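Local coordinates for poly A polymerase (Aquifex aeolicus, PDB 4WBY), which adds the terminal adenosine to tRNAs ending in CC, using ATP and magnesium, this chain being the nucleotidyltransferase part of a longer protein, at residues Phe179-Ser182 against Arg183-Lys187; Lys190-Asn194 against Leu195-Lys199; Met294-Pro297 against Ser298-Glu302; Lys332-Thr336 against Ser337-Leu341. All blocks are in the same frame, centred on the assembly; numbering follows the deposited sequence.

Contact 1: residues Phe179-Ser182 against Arg183-Lys187; sequences FKLS and RSTEK
With chi1 at 97°, away from any staggered rotamer, Ser182 swings OG over the first turn of the helix that starts at Arg183, while Thr185 (chi1 -68°) sets OG1 beside its own backbone N. The two groups thus meet at a classic serine N-cap, where a short strand passes directly into a helix. Ser182 OG accepts from Thr185 N at 3.0 Å, a fairly straight bond to an amide that has no carbonyl one turn earlier in the helix. Serine suits the place because its short side chain carries an acceptor just far enough to reach forward to this amide. The Thr185 hydroxyl is anchored elsewhere, since OG1 is hydrogen-bonded to Val154 N next to strand 151-152, the strand with which 180-181 pairs in parallel. An alanine in place of Ser182 lacks the hydroxyl, which would probably leave Thr185 N without its capping acceptor and the first turn less firmly fixed.

Leu181 packs against the helix just ahead of the cap. Its side chain crosses that of Glu186 at about a right angle, with CB 4.0 Å from Glu186 CB and CD1 3.9 Å from Glu186 CA, so the carbon-rich root of the glutamate serves as an apolar surface. The carboxylate extends past this packing, and its OE2 is hydrogen-bonded to Tyr229 OH. Leu181 also lies close to Ala170, which belongs to the ATP-binding stretch. The turn closes with Glu186 N donating to Ser182 O at 2.8 Å.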
loop_
_atom_site.group_PDB
_atom_site.type_symbol
_atom_site.label_atom_id
_atom_site.label_comp_id
_atom_site.label_asym_id
_atom_site.label_seq_id
_atom_site.Cartn_x
_atom_site.Cartn_y
_atom_site.Cartn_z
ATOM N N PHE A 179 9.383 10.581 -7.667
ATOM C CA PHE A 179 10.513 11.366 -7.172
ATOM C C PHE A 179 11.796 10.549 -7.340
ATOM O O PHE A 179 11.754 9.318 -7.471
ATOM C CB PHE A 179 10.363 11.737 -5.687
ATOM C CG PHE A 179 9.429 12.897 -5.395
ATOM C CD1 PHE A 179 8.501 13.355 -6.318
ATOM C CD2 PHE A 179 9.507 13.539 -4.158
ATOM C CE1 PHE A 179 7.652 14.428 -6.000
ATOM C CE2 PHE A 179 8.677 14.614 -3.837
ATOM C CZ PHE A 179 7.743 15.052 -4.763
ATOM N N LYS A 180 12.933 11.236 -7.276
ATOM C CA LYS A 180 14.234 10.585 -7.271
ATOM C C LYS A 180 14.862 10.670 -5.888
ATOM O O LYS A 180 14.571 11.586 -5.129
ATOM C CB LYS A 180 15.155 11.233 -8.302
ATOM C CG LYS A 180 14.721 10.995 -9.745
ATOM C CD LYS A 180 15.739 11.536 -10.737
ATOM C CE LYS A 180 17.097 10.860 -10.571
ATOM N NZ LYS A 180 17.010 9.377 -10.707
ATOM N N LEU A 181 15.723 9.716 -5.553
ATOM C CA LEU A 181 16.560 9.864 -4.372
ATOM C C LEU A 181 17.547 11.012 -4.558
ATOM O O LEU A 181 18.080 11.208 -5.658
ATOM C CB LEU A 181 17.322 8.568 -4.078
ATOM C CG LEU A 181 16.493 7.295 -3.933
ATOM C CD1 LEU A 181 17.429 6.113 -3.747
ATOM C CD2 LEU A 181 15.555 7.452 -2.762
ATOM N N SER A 182 17.818 11.756 -3.489
ATOM C CA SER A 182 18.902 12.735 -3.545
ATOM C C SER A 182 20.210 11.988 -3.817
ATOM O O SER A 182 20.314 10.794 -3.546
ATOM C CB SER A 182 18.995 13.561 -2.250
ATOM O OG SER A 182 19.970 13.066 -1.347
ATOM N N ARG A 183 21.205 12.689 -4.349
ATOM C CA ARG A 183 22.466 12.039 -4.680
ATOM C C ARG A 183 23.093 11.363 -3.466
ATOM O O ARG A 183 23.486 10.196 -3.542
ATOM C CB ARG A 183 23.434 13.050 -5.295
ATOM C CG ARG A 183 22.953 13.576 -6.630
ATOM C CD ARG A 183 23.858 14.682 -7.157
ATOM N NE ARG A 183 23.183 15.497 -8.163
ATOM C CZ ARG A 183 22.656 16.693 -7.920
ATOM N NH1 ARG A 183 22.736 17.217 -6.703
ATOM N NH2 ARG A 183 22.057 17.370 -8.892
ATOM N N SER A 184 23.168 12.066 -2.337
ATOM C CA SER A 184 23.766 11.448 -1.155
ATOM C C SER A 184 22.852 10.373 -0.567
ATOM O O SER A 184 23.332 9.346 -0.098
ATOM C CB SER A 184 24.103 12.488 -0.087
ATOM O OG SER A 184 22.951 13.181 0.341
ATOM N N THR A 185 21.544 10.606 -0.587
ATOM C CA THR A 185 20.606 9.597 -0.089
ATOM C C THR A 185 20.738 8.296 -0.887
ATOM O O THR A 185 20.707 7.203 -0.313
ATOM C CB THR A 185 19.159 10.123 -0.128
ATOM O OG1 THR A 185 19.030 11.172 0.840
ATOM C CG2 THR A 185 18.140 9.028 0.208
ATOM N N GLU A 186 20.898 8.412 -2.204
ATOM C CA GLU A 186 21.115 7.227 -3.031
ATOM C C GLU A 186 22.402 6.491 -2.644
ATOM O O GLU A 186 22.416 5.261 -2.557
ATOM C CB GLU A 186 21.161 7.594 -4.516
ATOM C CG GLU A 186 21.253 6.356 -5.418
ATOM C CD GLU A 186 21.350 6.689 -6.886
ATOM O OE1 GLU A 186 22.092 7.628 -7.234
ATOM O OE2 GLU A 186 20.689 6.005 -7.696
ATOM N N LYS A 187 23.483 7.234 -2.424
ATOM C CA LYS A 187 24.737 6.611 -2.000
ATOM C C LYS A 187 24.541 5.871 -0.691
ATOM O O LYS A 187 25.029 4.751 -0.511
ATOM C CB LYS A 187 25.846 7.649 -1.833
ATOM C CG LYS A 187 26.326 8.263 -3.110
ATOM C CD LYS A 187 27.409 9.288 -2.831
ATOM C CE LYS A 187 27.738 10.058 -4.099
ATOM N NZ LYS A 187 28.716 11.149 -3.849
#

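Contact 2: residues Lys190-Asn194 against Leu195-Lys199; sequences KQAVN and LGLLK
Leu197 folds back on Ala192 at the C-terminal end of helix 183-194. Its chi1 of -55° keeps CG beside its own backbone N and carries CD1 along the last turn to 4.0 Å from Ala192 CB. This is the apolar contact of a Schellman motif, and a small alanine lets the leucine branch approach closely. The backbone makes the motif's two characteristic bonds: Leu197 N donates to Ala192 O at 3.0 Å and Gly196 N to Val193 O at 3.1 Å, the second donor standing above the carbonyl plane. Gly196 supplies the positive phi of 91°, where a CB would collide with the preceding carbonyl oxygen. Leu195 points much the same way as Leu197 and lies along the helix end, its CG 3.2 Å from Gln191 O. Val193 CG2 meets Leu198 CD2 more loosely at 4.3 Å, and Ile167, an ATP-binding residue, touches both of these side chains as well as Ala192. A water accepts from Lys199 N and donates to Val193 O at 2.8 Å. The chemistry implies that the carbonyls of Gln191, Ala192 and Val193 are satisfied by following amides, Val193 O also by the water, while the two aliphatic pairs supply apolar packing.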
loop_
_atom_site.group_PDB
_atom_site.type_symbol
_atom_site.label_atom_id
_atom_site.label_comp_id
_atom_site.label_asym_id
_atom_site.label_seq_id
_atom_site.Cartn_x
_atom_site.Cartn_y
_atom_site.Cartn_z
ATOM N N LYS A 190 22.429 2.631 -1.218
ATOM C CA LYS A 190 23.204 1.570 -1.857
ATOM C C LYS A 190 24.235 0.997 -0.888
ATOM O O LYS A 190 24.456 -0.216 -0.854
ATOM C CB LYS A 190 23.899 2.091 -3.122
ATOM C CG LYS A 190 22.923 2.434 -4.248
ATOM C CD LYS A 190 23.627 3.110 -5.416
ATOM C CE LYS A 190 24.544 2.172 -6.145
ATOM N NZ LYS A 190 25.008 2.809 -7.408
ATOM N N GLN A 191 24.864 1.865 -0.102
ATOM C CA GLN A 191 25.864 1.416 0.857
ATOM C C GLN A 191 25.237 0.567 1.954
ATOM O O GLN A 191 25.813 -0.448 2.356
ATOM C CB GLN A 191 26.610 2.614 1.454
ATOM C CG GLN A 191 27.595 3.207 0.448
ATOM C CD GLN A 191 28.361 4.408 0.959
ATOM O OE1 GLN A 191 28.149 4.873 2.079
ATOM N NE2 GLN A 191 29.270 4.916 0.130
ATOM N N ALA A 192 24.049 0.952 2.420
ATOM C CA ALA A 192 23.387 0.162 3.463
ATOM C C ALA A 192 23.035 -1.225 2.934
ATOM O O ALA A 192 23.192 -2.214 3.643
ATOM C CB ALA A 192 22.139 0.866 3.982
ATOM N N VAL A 193 22.559 -1.301 1.690
ATOM C CA VAL A 193 22.267 -2.603 1.100
ATOM C C VAL A 193 23.565 -3.411 0.995
ATOM O O VAL A 193 23.622 -4.583 1.402
ATOM C CB VAL A 193 21.596 -2.471 -0.288
ATOM C CG1 VAL A 193 21.481 -3.839 -0.957
ATOM C CG2 VAL A 193 20.216 -1.830 -0.150
ATOM N N ASN A 194 24.624 -2.780 0.497
ATOM C CA ASN A 194 25.868 -3.512 0.269
ATOM C C ASN A 194 26.496 -4.018 1.562
ATOM O O ASN A 194 27.105 -5.092 1.583
ATOM C CB ASN A 194 26.880 -2.640 -0.474
ATOM C CG ASN A 194 27.934 -3.459 -1.192
ATOM O OD1 ASN A 194 29.070 -3.594 -0.723
ATOM N ND2 ASN A 194 27.564 -4.013 -2.341
ATOM N N LEU A 195 26.349 -3.234 2.630
ATOM C CA LEU A 195 26.906 -3.573 3.938
ATOM C C LEU A 195 26.173 -4.726 4.619
ATOM O O LEU A 195 26.633 -5.226 5.643
ATOM C CB LEU A 195 26.890 -2.348 4.863
ATOM C CG LEU A 195 27.959 -1.283 4.627
ATOM C CD1 LEU A 195 27.568 0.000 5.357
ATOM C CD2 LEU A 195 29.336 -1.780 5.088
ATOM N N GLY A 196 25.029 -5.124 4.067
ATOM C CA GLY A 196 24.242 -6.203 4.637
ATOM C C GLY A 196 23.204 -5.735 5.636
ATOM O O GLY A 196 22.597 -6.550 6.317
ATOM N N LEU A 197 22.978 -4.431 5.726
ATOM C CA LEU A 197 22.133 -3.914 6.795
ATOM C C LEU A 197 20.664 -4.254 6.592
ATOM O O LEU A 197 19.902 -4.356 7.550
ATOM C CB LEU A 197 22.319 -2.402 6.931
ATOM C CG LEU A 197 23.772 -1.970 7.143
ATOM C CD1 LEU A 197 23.845 -0.479 7.398
ATOM C CD2 LEU A 197 24.418 -2.761 8.280
ATOM N N LEU A 198 20.264 -4.435 5.346
ATOM C CA LEU A 198 18.887 -4.746 5.062
ATOM C C LEU A 198 18.621 -6.193 5.437
ATOM O O LEU A 198 17.601 -6.521 6.050
ATOM C CB LEU A 198 18.592 -4.489 3.584
ATOM C CG LEU A 198 17.169 -4.592 3.077
ATOM C CD1 LEU A 198 16.268 -3.637 3.825
ATOM C CD2 LEU A 198 17.142 -4.347 1.570
ATOM N N LYS A 199 19.568 -7.058 5.087
ATOM C CA LYS A 199 19.416 -8.484 5.333
ATOM C C LYS A 199 19.259 -8.770 6.829
ATOM O O LYS A 199 18.580 -9.718 7.219
ATOM C CB LYS A 199 20.613 -9.251 4.761
ATOM C CG LYS A 199 20.560 -10.750 4.975
ATOM C CD LYS A 199 21.708 -11.435 4.258
ATOM C CE LYS A 199 21.567 -11.298 2.751
ATOM N NZ LYS A 199 20.311 -11.937 2.264
HETATM O O HOH W 1 21.520 -5.734 2.886
#

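Contact 3: residues Met294-Pro297 against Ser298-Glu302; sequences MSAP and SWVRE. With SO4 (sulfate ion), chain E.
Ala296 and Pro297 run extended (Pro297 psi 154°) into the helix that opens at Ser298, directly after Ser295 has ended the preceding helix with a positive phi of 50° in a Schellman motif. Pro297 holds the N-cap position; it offers no side-chain acceptor, but proline has no backbone N-H to satisfy, and its carbonyl oxygen receives Arg301 N at 3.1 Å. The ring lies alongside two neighbours, CB being 3.7 Å from Trp299 CD1 and CD 3.8 Å from Val300 CG2. On its other branch Val300 places CG1 3.9 Å from Ala296 CB. Arg301 carries the polar side of the contact. A bend at chi3 (-76°) folds its chain back so that NE donates to Ala296 O at 2.9 Å, with the oxygen in the guanidinium plane but NE above the carbonyl plane. The two terminal nitrogens grip a sulfate ion, probably from the crystallisation liquor: NH1 donates to its O1 and NH2 to its O2, each at 2.9 Å. NH2 also donates to a water; Ala296 O and the sulfate, near its plane, hold the group's rotation. The result is a short helix connection, a Schellman motif ending 284-293 and, two residues on, an N-cap opening 298-309.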
loop_
_atom_site.group_PDB
_atom_site.type_symbol
_atom_site.label_atom_id
_atom_site.label_comp_id
_atom_site.label_asym_id
_atom_site.label_seq_id
_atom_site.Cartn_x
_atom_site.Cartn_y
_atom_site.Cartn_z
ATOM N N MET A 294 3.598 -12.946 5.015
ATOM C CA MET A 294 2.939 -11.727 4.568
ATOM C C MET A 294 1.480 -11.631 5.030
ATOM O O MET A 294 0.812 -10.641 4.742
ATOM C CB MET A 294 2.984 -11.641 3.037
ATOM C CG MET A 294 4.381 -11.393 2.447
ATOM S SD MET A 294 4.895 -9.673 2.592
ATOM C CE MET A 294 3.860 -8.941 1.328
ATOM N N SER A 295 0.992 -12.658 5.729
ATOM C CA SER A 295 -0.425 -12.757 6.091
ATOM C C SER A 295 -1.314 -12.543 4.865
ATOM O O SER A 295 -2.333 -11.847 4.929
ATOM C CB SER A 295 -0.792 -11.751 7.186
ATOM O OG SER A 295 -0.075 -12.002 8.384
ATOM N N ALA A 296 -0.925 -13.140 3.744
ATOM C CA ALA A 296 -1.692 -12.991 2.514
ATOM C C ALA A 296 -3.117 -13.513 2.679
ATOM O O ALA A 296 -3.349 -14.494 3.390
ATOM C CB ALA A 296 -0.995 -13.705 1.360
ATOM N N PRO A 297 -4.080 -12.852 2.023
ATOM C CA PRO A 297 -5.460 -13.352 2.020
ATOM C C PRO A 297 -5.556 -14.784 1.511
ATOM O O PRO A 297 -4.706 -15.234 0.729
ATOM C CB PRO A 297 -6.179 -12.403 1.056
ATOM C CG PRO A 297 -5.392 -11.135 1.119
ATOM C CD PRO A 297 -3.958 -11.545 1.348
ATOM N N SER A 298 -6.595 -15.483 1.952
ATOM C CA SER A 298 -6.868 -16.833 1.498
ATOM C C SER A 298 -6.850 -16.943 -0.019
ATOM O O SER A 298 -6.250 -17.869 -0.564
ATOM C CB SER A 298 -8.216 -17.300 2.034
ATOM O OG SER A 298 -8.654 -18.440 1.321
ATOM N N TRP A 299 -7.486 -16.006 -0.718
ATOM C CA TRP A 299 -7.561 -16.139 -2.170
ATOM C C TRP A 299 -6.176 -16.076 -2.797
ATOM O O TRP A 299 -5.916 -16.746 -3.786
ATOM C CB TRP A 299 -8.493 -15.088 -2.796
ATOM C CG TRP A 299 -8.053 -13.630 -2.724
ATOM C CD1 TRP A 299 -8.470 -12.697 -1.809
ATOM C CD2 TRP A 299 -7.189 -12.932 -3.635
ATOM N NE1 TRP A 299 -7.903 -11.475 -2.085
ATOM C CE2 TRP A 299 -7.109 -11.594 -3.196
ATOM C CE3 TRP A 299 -6.459 -13.313 -4.766
ATOM C CZ2 TRP A 299 -6.330 -10.635 -3.853
ATOM C CZ3 TRP A 299 -5.691 -12.354 -5.420
ATOM C CH2 TRP A 299 -5.631 -11.038 -4.958
ATOM N N VAL A 300 -5.283 -15.289 -2.206
ATOM C CA VAL A 300 -3.917 -15.187 -2.706
ATOM C C VAL A 300 -3.161 -16.495 -2.486
ATOM O O VAL A 300 -2.472 -16.997 -3.385
ATOM C CB VAL A 300 -3.159 -14.034 -2.027
ATOM C CG1 VAL A 300 -1.712 -13.984 -2.508
ATOM C CG2 VAL A 300 -3.871 -12.705 -2.282
ATOM N N ARG A 301 -3.290 -17.050 -1.288
ATOM C CA ARG A 301 -2.595 -18.280 -0.957
ATOM C C ARG A 301 -3.128 -19.447 -1.781
ATOM O O ARG A 301 -2.352 -20.295 -2.233
ATOM C CB ARG A 301 -2.706 -18.559 0.542
ATOM C CG ARG A 301 -1.991 -17.484 1.362
ATOM C CD ARG A 301 -2.035 -17.736 2.854
ATOM N NE ARG A 301 -3.332 -17.412 3.426
ATOM C CZ ARG A 301 -4.172 -18.326 3.898
ATOM N NH1 ARG A 301 -3.841 -19.609 3.854
ATOM N NH2 ARG A 301 -5.343 -17.960 4.397
ATOM N N GLU A 302 -4.440 -19.468 -2.017
ATOM C CA GLU A 302 -5.033 -20.511 -2.842
ATOM C C GLU A 302 -4.639 -20.324 -4.309
ATOM O O GLU A 302 -4.357 -21.296 -5.010
ATOM C CB GLU A 302 -6.554 -20.522 -2.691
ATOM C CG GLU A 302 -7.053 -20.859 -1.279
ATOM C CD GLU A 302 -6.850 -22.312 -0.872
ATOM O OE1 GLU A 302 -6.476 -23.148 -1.726
ATOM O OE2 GLU A 302 -7.082 -22.622 0.316
HETATM S S SO4 E . -6.906 -21.225 5.550
HETATM O O1 SO4 E . -5.452 -21.354 5.504
HETATM O O2 SO4 E . -7.333 -19.942 4.995
HETATM O O3 SO4 E . -7.524 -22.326 4.809
HETATM O O4 SO4 E . -7.369 -21.328 6.936
HETATM O O HOH W 2 -5.849 -15.219 5.535
#

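Contact 4: residues Lys332-Thr336 against Ser337-Leu341; sequences KPLHT and SVLLL
His335 is the N-cap of helix 336-342, and its ring reaches forward to Ser337. From CB, 3.8 Å from Ser337 OG, the side chain leaves with CG anti to the backbone N (chi1 -172°), which swings the ring alongside the serine. CG passes at 3.7 Å and ND1 closes to 2.8 Å from the same OG in a hydrogen bond at the ring edge; CE1, beyond ND1, is again 3.7 Å from it. The ring stacks on Trp299, and Ser337 OG has a second partner in Thr303 OG1, both on helix 298-309. A leucine in place of His335 has no ring nitrogen and would probably leave Ser337 OG without one of its partners and Trp299 without its stacking ring. Leu334 adds a hydrophobic staple, its CB reaching Leu339 CD2 at 4.3 Å across the cap. Its CD1 also meets Val338 CG1 at 3.8 Å, the two side chains crossing at about a right angle. Leucine and valine suit this packed helix start: Leu334 also touches Phe306, and Leu339 touches Ile352 of helix 349-359. Val338 N donates to His335 O in the first turn, and farther along Thr336 CG2 lies beside Leu340 CD1 at 4.0 Å.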
loop_
_atom_site.group_PDB
_atom_site.type_symbol
_atom_site.label_atom_id
_atom_site.label_comp_id
_atom_site.label_asym_id
_atom_site.label_seq_id
_atom_site.Cartn_x
_atom_site.Cartn_y
_atom_site.Cartn_z
ATOM N N LYS A 332 -15.334 -21.584 -14.656
ATOM C CA LYS A 332 -16.395 -21.261 -13.693
ATOM C C LYS A 332 -15.976 -21.290 -12.207
ATOM O O LYS A 332 -16.389 -20.419 -11.441
ATOM C CB LYS A 332 -17.589 -22.201 -13.903
ATOM C CG LYS A 332 -18.804 -21.846 -13.060
ATOM C CD LYS A 332 -20.011 -22.696 -13.432
ATOM C CE LYS A 332 -21.230 -22.290 -12.621
ATOM N NZ LYS A 332 -22.451 -23.027 -13.048
ATOM N N PRO A 333 -15.165 -22.281 -11.782
ATOM C CA PRO A 333 -14.889 -22.273 -10.338
ATOM C C PRO A 333 -13.743 -21.366 -9.898
ATOM O O PRO A 333 -13.447 -21.313 -8.703
ATOM C CB PRO A 333 -14.536 -23.734 -10.044
ATOM C CG PRO A 333 -13.958 -24.237 -11.317
ATOM C CD PRO A 333 -14.688 -23.522 -12.428
ATOM N N LEU A 334 -13.110 -20.664 -10.831
ATOM C CA LEU A 334 -11.875 -19.954 -10.521
ATOM C C LEU A 334 -12.100 -18.556 -9.961
ATOM O O LEU A 334 -12.996 -17.825 -10.384
ATOM C CB LEU A 334 -10.992 -19.869 -11.769
ATOM C CG LEU A 334 -10.635 -21.213 -12.408
ATOM C CD1 LEU A 334 -9.818 -21.015 -13.678
ATOM C CD2 LEU A 334 -9.898 -22.112 -11.417
ATOM N N HIS A 335 -11.283 -18.204 -8.982
ATOM C CA HIS A 335 -11.240 -16.849 -8.473
ATOM C C HIS A 335 -10.751 -15.909 -9.569
ATOM O O HIS A 335 -9.966 -16.313 -10.433
ATOM C CB HIS A 335 -10.323 -16.778 -7.251
ATOM C CG HIS A 335 -10.358 -15.463 -6.547
ATOM N ND1 HIS A 335 -9.367 -14.515 -6.687
ATOM C CD2 HIS A 335 -11.277 -14.926 -5.711
ATOM C CE1 HIS A 335 -9.665 -13.460 -5.955
ATOM N NE2 HIS A 335 -10.822 -13.680 -5.354
ATOM N N THR A 336 -11.217 -14.665 -9.524
ATOM C CA THR A 336 -10.816 -13.621 -10.470
ATOM C C THR A 336 -9.309 -13.595 -10.701
ATOM O O THR A 336 -8.848 -13.389 -11.828
ATOM C CB THR A 336 -11.268 -12.230 -9.974
ATOM O OG1 THR A 336 -12.694 -12.202 -9.893
ATOM C CG2 THR A 336 -10.813 -11.125 -10.918
ATOM N N SER A 337 -8.546 -13.803 -9.631
ATOM C CA SER A 337 -7.084 -13.761 -9.726
ATOM C C SER A 337 -6.526 -14.760 -10.743
ATOM O O SER A 337 -5.601 -14.430 -11.491
ATOM C CB SER A 337 -6.451 -14.001 -8.351
ATOM O OG SER A 337 -6.917 -15.200 -7.757
ATOM N N VAL A 338 -7.084 -15.968 -10.783
ATOM C CA VAL A 338 -6.567 -16.986 -11.693
ATOM C C VAL A 338 -6.933 -16.617 -13.133
ATOM O O VAL A 338 -6.134 -16.815 -14.045
ATOM C CB VAL A 338 -7.093 -18.407 -11.348
ATOM C CG1 VAL A 338 -6.612 -19.432 -12.379
ATOM C CG2 VAL A 338 -6.649 -18.805 -9.946
ATOM N N LEU A 339 -8.122 -16.051 -13.331
ATOM C CA LEU A 339 -8.515 -15.583 -14.659
ATOM C C LEU A 339 -7.536 -14.537 -15.193
ATOM O O LEU A 339 -7.146 -14.579 -16.361
ATOM C CB LEU A 339 -9.921 -14.989 -14.641
ATOM C CG LEU A 339 -11.030 -15.923 -14.181
ATOM C CD1 LEU A 339 -12.355 -15.184 -14.204
ATOM C CD2 LEU A 339 -11.091 -17.154 -15.063
ATOM N N LEU A 340 -7.145 -13.595 -14.340
ATOM C CA LEU A 340 -6.242 -12.538 -14.780
ATOM C C LEU A 340 -4.851 -13.111 -15.069
ATOM O O LEU A 340 -4.195 -12.707 -16.031
ATOM C CB LEU A 340 -6.189 -11.417 -13.742
ATOM C CG LEU A 340 -7.552 -10.760 -13.496
ATOM C CD1 LEU A 340 -7.463 -9.583 -12.533
ATOM C CD2 LEU A 340 -8.207 -10.342 -14.805
ATOM N N LEU A 341 -4.423 -14.085 -14.271
ATOM C CA LEU A 341 -3.152 -14.761 -14.522
ATOM C C LEU A 341 -3.171 -15.484 -15.872
ATOM O O LEU A 341 -2.191 -15.453 -16.621
ATOM C CB LEU A 341 -2.838 -15.744 -13.392
ATOM C CG LEU A 341 -1.681 -15.429 -12.440
ATOM C CD1 LEU A 341 -1.437 -13.931 -12.280
ATOM C CD2 LEU A 341 -1.921 -16.087 -11.090
#

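Overall arrangement
All four contacts are in series along the chain: each joins adjoining segments, so none closes a long loop, nests in another or crosses it. Contact 1 starts helix 183-194 from strand 180-181 and contact 2 ends it, their centres about 15 Å apart, beside the ATP-binding helix 165-177. The chain then passes through several helices to contact 3, which joins helix 284-293 to helix 298-309, and on to contact 4, which starts helix 336-342. These two touch, Trp299 CE3 lying 3.4 Å from His335 CE1, and so tie two helix starts together. Contacts 1 and 4 stand about 40 Å apart between centres, on opposite sides of the chain's centre.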